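Local structure of outer envelope protein 64, mitochondrial (Arabidopsis thaliana, 6HPG) at residues N45-F50 / Q61-A66. The protein probably acts as a chaperone receptor in Hsp90-dependent delivery of proteins to mitochondria, this chain being its tetratricopeptide-repeat (TPR) domain. Residues are numbered along the deposited sequence; the frame is centred on the assembly and turned at random.
Sequences NRAAAF and QDCTKA
A47 and D62 face each other with their CA atoms 5.6 Å apart, where segments 45-50 and 61-66, on helices 40-52 and 56-69, run antiparallel, their axes 8.5 Å apart at closest approach and 166° between directions. These are the two helices of the second TPR, and the small A47 is consistent with this close pairing: its methyl CB rests against C63 SG at 3.6 Å and lies 4.1 Å from D62 CB. Beside this apolar patch, R46 reaches across to D62 in a side-on, two-pronged salt bridge. R46 NE donates to D62 OD2 at 2.8 Å, and R46 NH2 to D62 OD1 at 3.0 Å, both nearly straight and both on the syn side of the carboxylate, with guanidinium and carboxylate only 5° from coplanar. With CG anti to the backbone N (chi1 -162°) and the chain bent at chi3, the arginine presents its NE edge to the neighbouring helix. The F50 ring, one turn further on, turns its edge to the same carboxylate, CE2 lying 3.5 Å from D62 OD2. That oxygen is thus gripped by one charged N-H and flanked by an aromatic edge. Without the guanidinium, as with an alanine at R46, the buried D62 carboxylate would probably lose its countercharge and both hydrogen bonds across this contact. R46 NH1 also bonds T30 OG1 on helix 22-35 of the first repeat, whose V26 and I33 pack on F50 and R46, respectively; on helix 74-86 of the third, R79 and R80 touch C63, so the pair sits mid-stack in the TPR superhelix.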
ATOM      1  N   ASN A  45       1.120   4.699   0.436  1.00 18.61           N
ATOM      2  CA  ASN A  45       1.889   4.852   1.642  1.00 18.17           C
ATOM      3  C   ASN A  45       0.977   4.754   2.884  1.00 18.46           C
ATOM      4  O   ASN A  45       1.323   4.106   3.865  1.00 19.89           O
ATOM      5  CB  ASN A  45       2.672   6.174   1.644  1.00 18.49           C
ATOM      6  CG  ASN A  45       3.845   6.170   0.690  1.00 18.01           C
ATOM      7  OD1 ASN A  45       4.191   5.143   0.088  1.00 21.03           O
ATOM      8  ND2 ASN A  45       4.463   7.312   0.542  1.00 18.15           N
ATOM      9  N   ARG A  46      -0.179   5.382   2.863  1.00 18.01           N
ATOM     10  CA  ARG A  46      -1.010   5.302   4.045  1.00 16.63           C
ATOM     11  C   ARG A  46      -1.482   3.883   4.293  1.00 17.15           C
ATOM     12  O   ARG A  46      -1.581   3.464   5.449  1.00 16.19           O
ATOM     13  CB  ARG A  46      -2.202   6.247   3.974  1.00 15.84           C
ATOM     14  CG  ARG A  46      -2.790   6.470   5.358  1.00 16.54           C
ATOM     15  CD  ARG A  46      -3.832   7.557   5.392  1.00 16.42           C
ATOM     16  NE  ARG A  46      -4.939   7.273   4.484  1.00 18.52           N
ATOM     17  CZ  ARG A  46      -6.020   8.060   4.362  1.00 20.21           C
ATOM     18  NH1 ARG A  46      -6.196   9.149   5.129  1.00 16.17           N
ATOM     19  NH2 ARG A  46      -6.944   7.740   3.490  1.00 19.77           N
ATOM     20  N   ALA A  47      -1.827   3.150   3.211  1.00 16.00           N
ATOM     21  CA  ALA A  47      -2.062   1.716   3.362  1.00 16.29           C
ATOM     22  C   ALA A  47      -0.969   0.994   4.131  1.00 15.98           C
ATOM     23  O   ALA A  47      -1.260   0.152   4.989  1.00 15.42           O
ATOM     24  CB  ALA A  47      -2.229   1.034   2.022  1.00 16.74           C
ATOM     25  N   ALA A  48       0.275   1.252   3.751  1.00 14.58           N
ATOM     26  CA  ALA A  48       1.417   0.627   4.444  1.00 17.43           C
ATOM     27  C   ALA A  48       1.377   0.943   5.929  1.00 16.88           C
ATOM     28  O   ALA A  48       1.571   0.076   6.749  1.00 17.33           O
ATOM     29  CB  ALA A  48       2.723   1.131   3.852  1.00 14.65           C
ATOM     30  N   ALA A  49       1.162   2.213   6.300  1.00 18.59           N
ATOM     31  CA  ALA A  49       1.053   2.547   7.758  1.00 19.37           C
ATOM     32  C   ALA A  49      -0.108   1.799   8.431  1.00 17.91           C
ATOM     33  O   ALA A  49       0.065   1.261   9.537  1.00 17.70           O
ATOM     34  CB  ALA A  49       0.919   4.045   7.986  1.00 20.66           C
ATOM     35  N   PHE A  50      -1.236   1.646   7.713  1.00 17.93           N
ATOM     36  CA  PHE A  50      -2.388   0.908   8.246  1.00 20.33           C
ATOM     37  C   PHE A  50      -2.146  -0.594   8.433  1.00 21.96           C
ATOM     38  O   PHE A  50      -2.583  -1.181   9.434  1.00 20.88           O
ATOM     39  CB  PHE A  50      -3.643   1.106   7.383  1.00 18.55           C
ATOM     40  CG  PHE A  50      -4.404   2.395   7.638  1.00 20.40           C
ATOM     41  CD1 PHE A  50      -4.648   2.877   8.941  1.00 21.22           C
ATOM     42  CD2 PHE A  50      -4.949   3.102   6.561  1.00 20.30           C
ATOM     43  CE1 PHE A  50      -5.388   4.029   9.134  1.00 19.76           C
ATOM     44  CE2 PHE A  50      -5.660   4.285   6.759  1.00 19.67           C
ATOM     45  CZ  PHE A  50      -5.891   4.735   8.033  1.00 20.10           C
ATOM     46  N   GLN A  61      -9.080  -0.207   1.443  1.00 25.06           N
ATOM     47  CA  GLN A  61      -9.785   0.909   0.808  1.00 26.26           C
ATOM     48  C   GLN A  61      -8.757   1.834   0.203  1.00 20.40           C
ATOM     49  O   GLN A  61      -8.895   2.277  -0.918  1.00 22.63           O
ATOM     50  CB  GLN A  61     -10.635   1.684   1.797  1.00 26.39           C
ATOM     51  CG  GLN A  61     -11.862   0.943   2.228  1.00 36.22           C
ATOM     52  CD  GLN A  61     -12.269   1.315   3.624  1.00 44.81           C
ATOM     53  OE1 GLN A  61     -12.319   2.491   3.973  1.00 51.42           O
ATOM     54  NE2 GLN A  61     -12.547   0.315   4.439  1.00 49.89           N
ATOM     55  N   ASP A  62      -7.699   2.097   0.952  1.00 20.74           N
ATOM     56  CA  ASP A  62      -6.614   2.942   0.425  1.00 21.30           C
ATOM     57  C   ASP A  62      -5.876   2.365  -0.787  1.00 17.32           C
ATOM     58  O   ASP A  62      -5.486   3.124  -1.655  1.00 17.54           O
ATOM     59  CB  ASP A  62      -5.586   3.253   1.521  1.00 22.60           C
ATOM     60  CG  ASP A  62      -5.957   4.438   2.380  1.00 25.19           C
ATOM     61  OD1 ASP A  62      -7.065   5.053   2.190  1.00 21.88           O
ATOM     62  OD2 ASP A  62      -5.120   4.709   3.284  1.00 19.69           O
ATOM     63  N   CYS A  63      -5.555   1.069  -0.781  1.00 18.34           N
ATOM     64  CA  CYS A  63      -4.973   0.468  -1.976  1.00 18.13           C
ATOM     65  C   CYS A  63      -5.954   0.504  -3.105  1.00 19.08           C
ATOM     66  O   CYS A  63      -5.541   0.641  -4.241  1.00 20.92           O
ATOM     67  CB  CYS A  63      -4.602  -0.985  -1.794  1.00 15.76           C
ATOM     68  SG  CYS A  63      -3.395  -1.210  -0.532  1.00 18.89           S
ATOM     69  N   THR A  64      -7.238   0.314  -2.800  1.00 23.75           N
ATOM     70  CA  THR A  64      -8.275   0.381  -3.836  1.00 23.55           C
ATOM     71  C   THR A  64      -8.396   1.790  -4.445  1.00 25.87           C
ATOM     72  O   THR A  64      -8.623   1.894  -5.657  1.00 26.40           O
ATOM     73  CB  THR A  64      -9.627  -0.183  -3.338  1.00 23.21           C
ATOM     74  OG1 THR A  64      -9.472  -1.580  -3.025  1.00 22.03           O
ATOM     75  CG2 THR A  64     -10.731  -0.069  -4.440  1.00 25.82           C
ATOM     76  N   LYS A  65      -8.224   2.859  -3.648  1.00 23.11           N
ATOM     77  CA  LYS A  65      -8.238   4.228  -4.204  1.00 22.95           C
ATOM     78  C   LYS A  65      -6.994   4.531  -5.009  1.00 22.20           C
ATOM     79  O   LYS A  65      -7.033   5.240  -6.056  1.00 19.62           O
ATOM     80  CB  LYS A  65      -8.353   5.281  -3.097  1.00 30.28           C
ATOM     81  CG  LYS A  65      -8.545   6.706  -3.618  1.00 35.92           C
ATOM     82  CD  LYS A  65     -10.014   7.103  -3.618  1.00 45.51           C
ATOM     83  CE  LYS A  65     -10.226   8.570  -3.985  1.00 44.31           C
ATOM     84  NZ  LYS A  65     -11.092   9.250  -2.978  1.00 45.53           N
ATOM     85  N   ALA A  66      -5.871   4.012  -4.515  1.00 19.19           N
ATOM     86  CA  ALA A  66      -4.597   4.161  -5.215  1.00 21.42           C
ATOM     87  C   ALA A  66      -4.690   3.566  -6.634  1.00 22.17           C
ATOM     88  O   ALA A  66      -4.141   4.115  -7.579  1.00 21.01           O
ATOM     89  CB  ALA A  66      -3.467   3.508  -4.429  1.00 19.94           C
TER